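Local coordinates for periplasmic protein (Legionella pneumophila subsp. pneumophila, PDB 4FGQ) that probably cleaves proteins in the periplasm as a calcium-dependent cysteine protease of the bacterial transglutaminase-like family, at residues 22-25 and 26-30; 92-95 and 96-100; 43-46 and 47-51; 183-186 and 187-191. One frame throughout, in Å; residues are numbered along the deposited sequence. Where two conformers were deposited one is given.

Interaction 1: residues 22-25 and 26-30; sequences GDTR and KRFTA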
loop_
_atom_site.group_PDB
_atom_site.type_symbol
_atom_site.label_atom_id
_atom_site.label_comp_id
_atom_site.label_asym_id
_atom_site.label_seq_id
_atom_site.Cartn_x
_atom_site.Cartn_y
_atom_site.Cartn_z
ATOM N N GLY A 22 18.293 11.115 -12.351
ATOM C CA GLY A 22 18.925 9.846 -12.046
ATOM C C GLY A 22 17.931 8.738 -11.771
ATOM O O GLY A 22 16.930 8.599 -12.481
ATOM N N ASP A 23 18.203 7.950 -10.736
ATOM C CA ASP A 23 17.362 6.798 -10.436
ATOM C C ASP A 23 15.984 7.199 -9.928
ATOM O O ASP A 23 15.015 6.457 -10.112
ATOM C CB ASP A 23 18.053 5.860 -9.445
ATOM C CG ASP A 23 19.219 5.114 -10.070
ATOM O OD1 ASP A 23 19.275 5.034 -11.317
ATOM O OD2 ASP A 23 20.073 4.601 -9.315
ATOM N N THR A 24 15.894 8.365 -9.294
ATOM C CA THR A 24 14.603 8.823 -8.783
ATOM C C THR A 24 13.660 9.088 -9.950
ATOM O O THR A 24 12.506 8.669 -9.920
ATOM C CB THR A 24 14.740 10.086 -7.924
ATOM O OG1 THR A 24 15.651 9.825 -6.848
ATOM C CG2 THR A 24 13.380 10.489 -7.347
ATOM N N ARG A 25 14.163 9.768 -10.977
ATOM C CA ARG A 25 13.376 9.997 -12.186
ATOM C C ARG A 25 12.932 8.668 -12.777
ATOM O O ARG A 25 11.768 8.502 -13.138
ATOM C CB ARG A 25 14.177 10.791 -13.223
ATOM C CG ARG A 25 13.490 10.882 -14.588
ATOM C CD ARG A 25 14.277 11.764 -15.556
ATOM N NE ARG A 25 14.318 13.159 -15.114
ATOM C CZ ARG A 25 14.919 14.145 -15.777
ATOM N NH1 ARG A 25 15.542 13.896 -16.921
ATOM N NH2 ARG A 25 14.903 15.383 -15.291
ATOM N N LYS A 26 13.864 7.717 -12.856
ATOM C CA LYS A 26 13.561 6.386 -13.376
ATOM C C LYS A 26 12.484 5.667 -12.572
ATOM O O LYS A 26 11.700 4.917 -13.140
ATOM C CB LYS A 26 14.815 5.511 -13.438
ATOM C CG LYS A 26 15.803 5.912 -14.519
ATOM C CD LYS A 26 16.934 4.907 -14.607
ATOM C CE LYS A 26 17.756 5.122 -15.859
ATOM N NZ LYS A 26 17.975 6.565 -16.122
ATOM N N ARG A 27 12.457 5.866 -11.257
ATOM C CA ARG A 27 11.444 5.219 -10.429
ATOM C C ARG A 27 10.049 5.770 -10.722
ATOM O O ARG A 27 9.079 5.013 -10.777
ATOM C CB ARG A 27 11.770 5.336 -8.930
ATOM C CG ARG A 27 12.932 4.452 -8.489
ATOM C CD ARG A 27 13.020 4.291 -6.961
ATOM N NE ARG A 27 13.213 5.547 -6.226
ATOM C CZ ARG A 27 14.380 6.153 -6.033
ATOM N NH1 ARG A 27 15.503 5.648 -6.540
ATOM N NH2 ARG A 27 14.425 7.282 -5.334
ATOM N N PHE A 28 9.947 7.085 -10.889
ATOM C CA PHE A 28 8.664 7.692 -11.243
ATOM C C PHE A 28 8.171 7.166 -12.588
ATOM O O PHE A 28 7.015 6.757 -12.725
ATOM C CB PHE A 28 8.748 9.225 -11.257
ATOM C CG PHE A 28 8.602 9.850 -9.893
ATOM C CD1 PHE A 28 7.371 9.857 -9.248
ATOM C CD2 PHE A 28 9.690 10.424 -9.255
ATOM C CE1 PHE A 28 7.229 10.433 -7.990
ATOM C CE2 PHE A 28 9.556 10.997 -8.002
ATOM C CZ PHE A 28 8.329 11.005 -7.367
ATOM N N THR A 29 9.053 7.154 -13.578
ATOM C CA THR A 29 8.678 6.669 -14.905
ATOM C C THR A 29 8.235 5.213 -14.862
ATOM O O THR A 29 7.262 4.824 -15.520
ATOM C CB THR A 29 9.835 6.837 -15.901
ATOM O OG1 THR A 29 10.110 8.236 -16.063
ATOM C CG2 THR A 29 9.477 6.233 -17.254
ATOM N N ALA A 30 8.933 4.413 -14.063
ATOM C CA ALA A 30 8.597 3.001 -13.915
ATOM C C ALA A 30 7.237 2.793 -13.256
ATOM O O ALA A 30 6.488 1.891 -13.638
ATOM C CB ALA A 30 9.690 2.288 -13.129
HETATM O O HOH W 1 17.223 9.211 -15.216
#
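Arg-27 lays its guanidinium back over the preceding turn of helix 22-38, one face resting on Thr-24, whose CA stands 3.7 Å above the plane and toward the rim of the group. The bend at chi3 (-60°) folds the chain backward and brings Arg-27 NH2 to 3.2 Å from Thr-24 OG1. Its hydrogen bonds go beyond the turn: NE donates to the carbonyl of Ile-79, and NH2 makes a weak bond to that of Val-80, both in helix 75-81. Thr-24 also meets Phe-28: its methyl CG2 lies alongside the ring, 3.9 Å from Phe-28 CE2, the two side chains pointing the same way. The Phe-28 ring itself is buried against Tyr-20 and against helices 10-17 and 75-81. Near the exposed Gly-22, Lys-26 N bonds to Gly-22 O at 3.2 Å, and a water donating to that same oxygen (2.8 Å) accepts from Lys-26 NZ (2.9 Å). Arg-25 turns back to the carbonyl of Ala-17 through NE. The chemistry implies a division of labour in which the arginines tie helix 22-38 to its neighbours through main-chain oxygens, while the aromatic ring supplies the apolar seam.

Interaction 2: residues 92-95 and 96-100; sequences IKYF and TLVAV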
loop_
_atom_site.group_PDB
_atom_site.type_symbol
_atom_site.label_atom_id
_atom_site.label_comp_id
_atom_site.label_asym_id
_atom_site.label_seq_id
_atom_site.Cartn_x
_atom_site.Cartn_y
_atom_site.Cartn_z
ATOM N N ILE A 92 1.296 2.684 -0.726
ATOM C CA ILE A 92 1.528 2.891 -2.150
ATOM C C ILE A 92 0.905 1.773 -2.993
ATOM O O ILE A 92 0.403 2.027 -4.092
ATOM C CB ILE A 92 3.021 3.175 -2.504
ATOM C CG1 ILE A 92 3.139 3.563 -3.980
ATOM C CG2 ILE A 92 3.903 1.978 -2.182
ATOM C CD1 ILE A 92 4.415 4.328 -4.320
ATOM N N LYS A 93 0.897 0.547 -2.474
ATOM C CA LYS A 93 0.221 -0.540 -3.178
ATOM C C LYS A 93 -1.265 -0.240 -3.325
ATOM O O LYS A 93 -1.849 -0.469 -4.389
ATOM C CB LYS A 93 0.419 -1.869 -2.450
ATOM C CG LYS A 93 1.826 -2.450 -2.601
ATOM C CD LYS A 93 1.971 -3.708 -1.752
ATOM C CE LYS A 93 3.437 -4.150 -1.651
ATOM N NZ LYS A 93 3.545 -5.373 -0.786
ATOM N N TYR A 94 -1.867 0.257 -2.246
ATOM C CA TYR A 94 -3.282 0.612 -2.243
ATOM C C TYR A 94 -3.585 1.659 -3.318
ATOM O O TYR A 94 -4.435 1.443 -4.180
ATOM C CB TYR A 94 -3.720 1.116 -0.859
ATOM C CG TYR A 94 -5.065 1.822 -0.885
ATOM C CD1 TYR A 94 -6.253 1.102 -0.955
ATOM C CD2 TYR A 94 -5.137 3.210 -0.871
ATOM C CE1 TYR A 94 -7.499 1.767 -0.988
ATOM C CE2 TYR A 94 -6.351 3.872 -0.917
ATOM C CZ TYR A 94 -7.526 3.150 -0.978
ATOM O OH TYR A 94 -8.722 3.831 -1.020
ATOM N N PHE A 95 -2.893 2.792 -3.279
ATOM C CA PHE A 95 -3.200 3.859 -4.233
ATOM C C PHE A 95 -2.937 3.431 -5.672
ATOM O O PHE A 95 -3.663 3.817 -6.595
ATOM C CB PHE A 95 -2.455 5.152 -3.883
ATOM C CG PHE A 95 -3.112 5.930 -2.785
ATOM C CD1 PHE A 95 -4.345 6.539 -2.998
ATOM C CD2 PHE A 95 -2.515 6.038 -1.535
ATOM C CE1 PHE A 95 -4.972 7.261 -1.986
ATOM C CE2 PHE A 95 -3.133 6.756 -0.514
ATOM C CZ PHE A 95 -4.364 7.368 -0.738
ATOM N N THR A 96 -1.924 2.604 -5.865
ATOM C CA THR A 96 -1.573 2.175 -7.211
ATOM C C THR A 96 -2.636 1.222 -7.754
ATOM O O THR A 96 -3.032 1.325 -8.914
ATOM C CB THR A 96 -0.195 1.512 -7.234
ATOM O OG1 THR A 96 0.778 2.459 -6.781
ATOM C CG2 THR A 96 0.179 1.079 -8.648
ATOM N N LEU A 97 -3.124 0.320 -6.902
ATOM C CA LEU A 97 -4.192 -0.597 -7.318
ATOM C C LEU A 97 -5.481 0.146 -7.654
ATOM O O LEU A 97 -6.166 -0.207 -8.615
ATOM C CB LEU A 97 -4.421 -1.690 -6.270
ATOM C CG LEU A 97 -3.337 -2.778 -6.387
ATOM C CD1 LEU A 97 -3.228 -3.568 -5.085
ATOM C CD2 LEU A 97 -3.645 -3.727 -7.573
ATOM N N VAL A 98 -5.814 1.172 -6.878
ATOM C CA VAL A 98 -6.977 2.002 -7.198
ATOM C C VAL A 98 -6.764 2.659 -8.565
ATOM O O VAL A 98 -7.670 2.694 -9.402
ATOM C CB VAL A 98 -7.243 3.052 -6.094
ATOM C CG1 VAL A 98 -8.284 4.072 -6.557
ATOM C CG2 VAL A 98 -7.678 2.354 -4.798
ATOM N N ALA A 99 -5.543 3.129 -8.812
ATOM C CA ALA A 99 -5.214 3.776 -10.082
ATOM C C ALA A 99 -5.354 2.863 -11.302
ATOM O O ALA A 99 -5.666 3.343 -12.396
ATOM C CB ALA A 99 -3.797 4.383 -10.037
ATOM N N VAL A 100 -5.114 1.559 -11.140
ATOM C CA VAL A 100 -5.182 0.668 -12.298
ATOM C C VAL A 100 -6.586 0.118 -12.485
ATOM O O VAL A 100 -6.875 -0.548 -13.486
ATOM C CB VAL A 100 -4.141 -0.491 -12.273
ATOM C CG1 VAL A 100 -2.723 0.043 -12.053
ATOM C CG2 VAL A 100 -4.492 -1.506 -11.226
#
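The buried helix 86-100 belongs to a clan CA, papain-like fold, and within it Thr-96 makes the familiar side-chain to i-4 carbonyl hydrogen bond of a helical threonine. Thr-96 stands beside Ile-92, and its hydroxyl OG1 donates to Ile-92 O at 2.7 Å. The same oxygen takes the regular helical bond from Thr-96 N at 3.0 Å. The two donors reach it from opposite faces of the carbonyl plane, so one buried acceptor is gripped twice. With chi1 near -60°, OG1 sits beside its own backbone N and faces back along the helix; Thr-96 OG1 is also hydrogen-bonded to the indole NE1 of Trp-31. Ile-92 adds an apolar flank, its CG1 3.8 Å from Thr-96 OG1, and its side chain also touches helix 75-81 and Phe-54 of helix 43-55.

The helix is wedged between other elements of the fold: helix 43-55 meets Leu-97, and strand 107-114 of the antiparallel sheet meets Tyr-94, Leu-97 and Val-98. On the sheet-facing side, Val-98 sends CG2 over one face of the Tyr-94 ring in a CH-pi contact, 4.1 Å from the centroid and 22° off the ring normal. Val-98 CG2 is displaced toward the rim of the ring, 3.9 Å from Tyr-94 CE1. Beyond that ring, Tyr-94 OH is hydrogen-bonded to Ser-104 OG and to the backbone N of Ala-161, which fixes the far end of the phenol. Lys-93 runs out almost fully extended, carrying NZ to the side-chain oxygens of Asn-51 and Asn-55.

Interaction 3: residues 43-46 and 47-51; sequences VKIQ and LEKVN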
loop_
_atom_site.group_PDB
_atom_site.type_symbol
_atom_site.label_atom_id
_atom_site.label_comp_id
_atom_site.label_asym_id
_atom_site.label_seq_id
_atom_site.Cartn_x
_atom_site.Cartn_y
_atom_site.Cartn_z
ATOM N N VAL A 43 -7.664 -9.017 -12.605
ATOM C CA VAL A 43 -7.460 -8.524 -11.241
ATOM C C VAL A 43 -6.314 -9.252 -10.541
ATOM O O VAL A 43 -5.512 -8.641 -9.828
ATOM C CB VAL A 43 -8.773 -8.637 -10.420
ATOM C CG1 VAL A 43 -8.523 -8.377 -8.923
ATOM C CG2 VAL A 43 -9.807 -7.658 -10.927
ATOM N N LYS A 44 -6.229 -10.558 -10.745
ATOM C CA LYS A 44 -5.169 -11.331 -10.098
ATOM C C LYS A 44 -3.787 -10.840 -10.532
ATOM O O LYS A 44 -2.871 -10.720 -9.710
ATOM C CB LYS A 44 -5.335 -12.813 -10.417
ATOM C CG LYS A 44 -4.153 -13.646 -10.020
ATOM C CD LYS A 44 -4.275 -14.130 -8.604
ATOM C CE LYS A 44 -4.434 -15.643 -8.588
ATOM N NZ LYS A 44 -3.272 -16.337 -9.223
ATOM N N ILE A 45 -3.653 -10.534 -11.818
ATOM C CA ILE A 45 -2.399 -10.012 -12.371
ATOM C C ILE A 45 -2.114 -8.612 -11.834
ATOM O O ILE A 45 -0.973 -8.270 -11.513
ATOM C CB ILE A 45 -2.446 -9.981 -13.923
ATOM C CG1 ILE A 45 -2.517 -11.402 -14.488
ATOM C CG2 ILE A 45 -1.246 -9.227 -14.492
ATOM C CD1 ILE A 45 -1.299 -12.269 -14.183
ATOM N N GLN A 46 -3.154 -7.795 -11.719
ATOM C CA GLN A 46 -2.983 -6.457 -11.181
ATOM C C GLN A 46 -2.467 -6.536 -9.755
ATOM O O GLN A 46 -1.527 -5.820 -9.397
ATOM C CB GLN A 46 -4.301 -5.673 -11.232
ATOM C CG GLN A 46 -4.808 -5.439 -12.665
ATOM C CD GLN A 46 -6.170 -4.768 -12.661
ATOM O OE1 GLN A 46 -7.006 -5.068 -11.811
ATOM N NE2 GLN A 46 -6.392 -3.846 -13.597
ATOM N N LEU A 47 -3.077 -7.401 -8.943
ATOM C CA LEU A 47 -2.628 -7.578 -7.554
ATOM C C LEU A 47 -1.183 -8.063 -7.493
ATOM O O LEU A 47 -0.338 -7.519 -6.748
ATOM C CB LEU A 47 -3.540 -8.571 -6.823
ATOM C CG LEU A 47 -4.992 -8.135 -6.600
ATOM C CD1 LEU A 47 -5.858 -9.296 -6.113
ATOM C CD2 LEU A 47 -5.029 -7.008 -5.579
ATOM N N GLU A 48 -0.882 -9.079 -8.281
ATOM C CA GLU A 48 0.449 -9.683 -8.257
ATOM C C GLU A 48 1.550 -8.721 -8.682
ATOM O O GLU A 48 2.604 -8.646 -8.047
ATOM C CB GLU A 48 0.475 -10.931 -9.131
ATOM C CG GLU A 48 -0.262 -12.103 -8.531
ATOM C CD GLU A 48 -0.241 -13.319 -9.427
ATOM O OE1 GLU A 48 0.202 -13.201 -10.598
ATOM O OE2 GLU A 48 -0.682 -14.395 -8.960
ATOM N N LYS A 49 1.301 -7.972 -9.743
ATOM C CA LYS A 49 2.340 -7.104 -10.283
ATOM C C LYS A 49 2.521 -5.810 -9.483
ATOM O O LYS A 49 3.641 -5.323 -9.345
ATOM C CB LYS A 49 2.118 -6.856 -11.782
ATOM C CG LYS A 49 2.350 -8.115 -12.598
ATOM C CD LYS A 49 2.213 -7.869 -14.098
ATOM C CE LYS A 49 2.431 -9.169 -14.872
ATOM N NZ LYS A 49 2.271 -9.008 -16.352
ATOM N N VAL A 50 1.448 -5.259 -8.915
ATOM C CA VAL A 50 1.626 -4.122 -8.017
ATOM C C VAL A 50 2.383 -4.593 -6.777
ATOM O O VAL A 50 3.317 -3.928 -6.292
ATOM C CB VAL A 50 0.278 -3.483 -7.631
ATOM C CG1 VAL A 50 0.485 -2.398 -6.551
ATOM C CG2 VAL A 50 -0.362 -2.881 -8.867
ATOM N N ASN A 51 2.008 -5.765 -6.279
ATOM C CA ASN A 51 2.681 -6.327 -5.100
ATOM C C ASN A 51 4.181 -6.523 -5.347
ATOM O O ASN A 51 5.016 -6.042 -4.573
ATOM C CB ASN A 51 2.024 -7.652 -4.700
ATOM C CG ASN A 51 2.321 -8.051 -3.269
ATOM O OD1 ASN A 51 2.266 -7.223 -2.347
ATOM N ND2 ASN A 51 2.629 -9.340 -3.072
#
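Chi1 of 169° sets Lys-44 CG opposite its backbone N, and bends at chi2, chi3 and chi4 curl the chain toward Glu-48, which leaves the helix with CG beside its own N (chi1 -73°) and then runs straight. The ammonium NZ of Lys-44 meets Glu-48 OE2 at 3.2 Å in a salt bridge, coming from above the carboxylate, 38° out of its plane. The aliphatic part of the lysine takes part as well, its CD lying 3.6 Å from Glu-48 OE2. One residue on, Ile-45 and Lys-49 lie side by side: the extended lysine chain passes the methyl Ile-45 CG2, with Lys-49 CE at 3.7 Å, so its methylenes pack on the isoleucine while the amino group continues past it.

These i to i+4 pairs belong to the outer side of helix 43-55, an amphipathic helix whose other side enters the core of the protein. Buried Leu-47 lies alongside Val-43 at the exposed start of the helix, Leu-47 CD1 to Val-43 CG1 4.0 Å, and both touch Phe-126 of strand 119-126. Leu-47 and Val-50 further meet Leu-97 of helix 86-100. Between the two sides, buried Gln-46 has an extended chain whose NE2 donates to the carbonyl of Leu-38 at the end of helix 22-38. Its own carbonyl is taken by Val-50 N at 3.1 Å, while Val-50 CG2 comes within 3.2 Å of the same Gln-46 O.

Interaction 4: residues 183-186 and 187-191; sequences GKWD and ALMKR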
loop_
_atom_site.group_PDB
_atom_site.type_symbol
_atom_site.label_atom_id
_atom_site.label_comp_id
_atom_site.label_asym_id
_atom_site.label_seq_id
_atom_site.Cartn_x
_atom_site.Cartn_y
_atom_site.Cartn_z
ATOM N N GLY A 183 -5.636 10.363 12.192
ATOM C CA GLY A 183 -4.981 11.639 11.937
ATOM C C GLY A 183 -3.901 11.659 10.868
ATOM O O GLY A 183 -3.882 12.563 10.027
ATOM N N LYS A 184 -3.004 10.676 10.897
ATOM C CA LYS A 184 -1.894 10.626 9.948
ATOM C C LYS A 184 -2.386 10.358 8.547
ATOM O O LYS A 184 -1.772 10.790 7.576
ATOM C CB LYS A 184 -0.920 9.512 10.313
ATOM C CG LYS A 184 -0.246 9.669 11.645
ATOM C CD LYS A 184 0.264 8.319 12.093
ATOM C CE LYS A 184 1.067 8.461 13.345
ATOM N NZ LYS A 184 1.621 7.156 13.802
ATOM N N TRP A 185 -3.477 9.607 8.461
ATOM C CA TRP A 185 -4.064 9.213 7.190
ATOM C C TRP A 185 -4.768 10.416 6.582
ATOM O O TRP A 185 -4.630 10.691 5.394
ATOM C CB TRP A 185 -5.043 8.058 7.423
ATOM C CG TRP A 185 -5.740 7.519 6.201
ATOM C CD1 TRP A 185 -7.083 7.435 6.007
ATOM C CD2 TRP A 185 -5.129 6.959 5.025
ATOM N NE1 TRP A 185 -7.356 6.869 4.782
ATOM C CE2 TRP A 185 -6.173 6.572 4.157
ATOM C CE3 TRP A 185 -3.808 6.762 4.620
ATOM C CZ2 TRP A 185 -5.934 5.989 2.910
ATOM C CZ3 TRP A 185 -3.569 6.187 3.381
ATOM C CH2 TRP A 185 -4.627 5.806 2.541
ATOM N N ASP A 186 -5.524 11.130 7.410
ATOM C CA ASP A 186 -6.161 12.370 6.984
ATOM C C ASP A 186 -5.112 13.344 6.448
ATOM O O ASP A 186 -5.252 13.881 5.349
ATOM C CB ASP A 186 -6.912 12.997 8.159
ATOM C CG ASP A 186 -7.676 14.246 7.768
ATOM O OD1 ASP A 186 -8.480 14.189 6.811
ATOM O OD2 ASP A 186 -7.469 15.289 8.424
ATOM N N ALA A 187 -4.056 13.553 7.227
ATOM C CA ALA A 187 -2.960 14.433 6.831
ATOM C C ALA A 187 -2.244 13.923 5.582
ATOM O O ALA A 187 -1.810 14.710 4.738
ATOM C CB ALA A 187 -1.973 14.592 7.978
ATOM N N LEU A 188 -2.111 12.605 5.477
ATOM C CA LEU A 188 -1.454 12.008 4.318
ATOM C C LEU A 188 -2.234 12.326 3.046
ATOM O O LEU A 188 -1.644 12.745 2.045
ATOM C CB LEU A 188 -1.275 10.486 4.484
ATOM C CG LEU A 188 -0.514 9.687 3.412
ATOM C CD1 LEU A 188 0.031 8.400 4.004
ATOM C CD2 LEU A 188 -1.386 9.337 2.225
ATOM N N MET A 189 -3.546 12.132 3.075
ATOM C CA MET A 189 -4.351 12.367 1.885
ATOM C C MET A 189 -4.384 13.844 1.487
ATOM O O MET A 189 -4.573 14.174 0.316
ATOM C CB MET A 189 -5.756 11.793 2.066
ATOM C CG MET A 189 -5.749 10.275 2.128
ATOM S SD MET A 189 -7.382 9.541 2.060
ATOM C CE MET A 189 -8.086 10.060 3.634
ATOM N N LYS A 190 -4.180 14.726 2.459
ATOM C CA LYS A 190 -4.137 16.157 2.180
ATOM C C LYS A 190 -2.823 16.570 1.515
ATOM O O LYS A 190 -2.796 17.520 0.734
ATOM C CB LYS A 190 -4.402 16.964 3.450
ATOM C CG LYS A 190 -5.857 16.918 3.881
ATOM C CD LYS A 190 -6.100 17.668 5.181
ATOM C CE LYS A 190 -7.551 17.523 5.611
ATOM N NZ LYS A 190 -7.790 18.061 6.972
ATOM N N ARG A 191 -1.744 15.847 1.809
ATOM C CA ARG A 191 -0.465 16.080 1.133
ATOM C C ARG A 191 -0.548 15.664 -0.333
ATOM O O ARG A 191 0.185 16.178 -1.177
ATOM C CB ARG A 191 0.679 15.315 1.814
ATOM C CG ARG A 191 1.048 15.837 3.186
ATOM C CD ARG A 191 2.492 15.505 3.555
ATOM N NE ARG A 191 2.769 14.072 3.588
ATOM C CZ ARG A 191 2.454 13.263 4.596
ATOM N NH1 ARG A 191 1.830 13.731 5.669
ATOM N NH2 ARG A 191 2.770 11.978 4.529
HETATM O O HOH W 2 0.697 12.055 7.636
#
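A Met-aromatic contact between Trp-185 and Met-189 marks the inner side of the C-terminal helix 183-192. Met-189 reaches back over one face of the indole: its terminal methyl CE makes a CH-pi contact, 3.8 Å from the centroid of the five-membered ring and 28° off the normal. The sulfur SD sits obliquely at 4.2 Å from that same centroid. A bend at chi3 (-68°) brings the methyl in over the pyrrole part, nearest Trp-185 NE1. That nitrogen is hydrogen-bonded to the carbonyl of Asn-160, which holds the indole in its orientation, and Phe-159 meets the ring edge-to-face. In one of its two conformers Leu-188 CD2 also approaches Trp-185 CZ3; both residues touch Ile-91 of helix 86-100.

The helix passes near residues seen to bind calcium in this protein, though no calcium is bound here: the side chain of Lys-184 is about 6 Å from that of Glu-87 at their nearest atoms. Arg-191 touches Tyr-71, another of the calcium-binding residues, its NH2 forms a salt bridge with Glu-77, and a water bridges its NH1 to Lys-184 O. On the outward side, Asp-186 and Lys-190 form a salt bridge one turn apart, the extended lysine chain crossing the aspartate side chain at a slant. Lys-190 NZ meets Asp-186 OD2 on its syn side, at 3.1 Å and 26° out of the carboxylate plane.

How the interactions relate
Along the chain the order is interaction 1, interaction 3, interaction 2, interaction 4, each within a single helix. Interactions 2 and 3 are the closest pair, with centres about 10 Å apart, and they touch directly, Val-100 against Gln-46 among others. Interaction 4 meets interaction 2 through Phe-95 against Trp-185 and Leu-188, although their centres lie about 16 Å apart. Helix 86-100 therefore stands between helix 43-55 and helix 183-192, whose contacts have centres about 26 Å apart on opposite sides of the chain's centre. Interaction 1 touches none of the others; helix 75-81 joins it indirectly, since both Phe-28 and Ile-92 touch that helix. The helix that begins among the calcium-binding residues is thus packed by those of interactions 3 and 4, which probably steadies it.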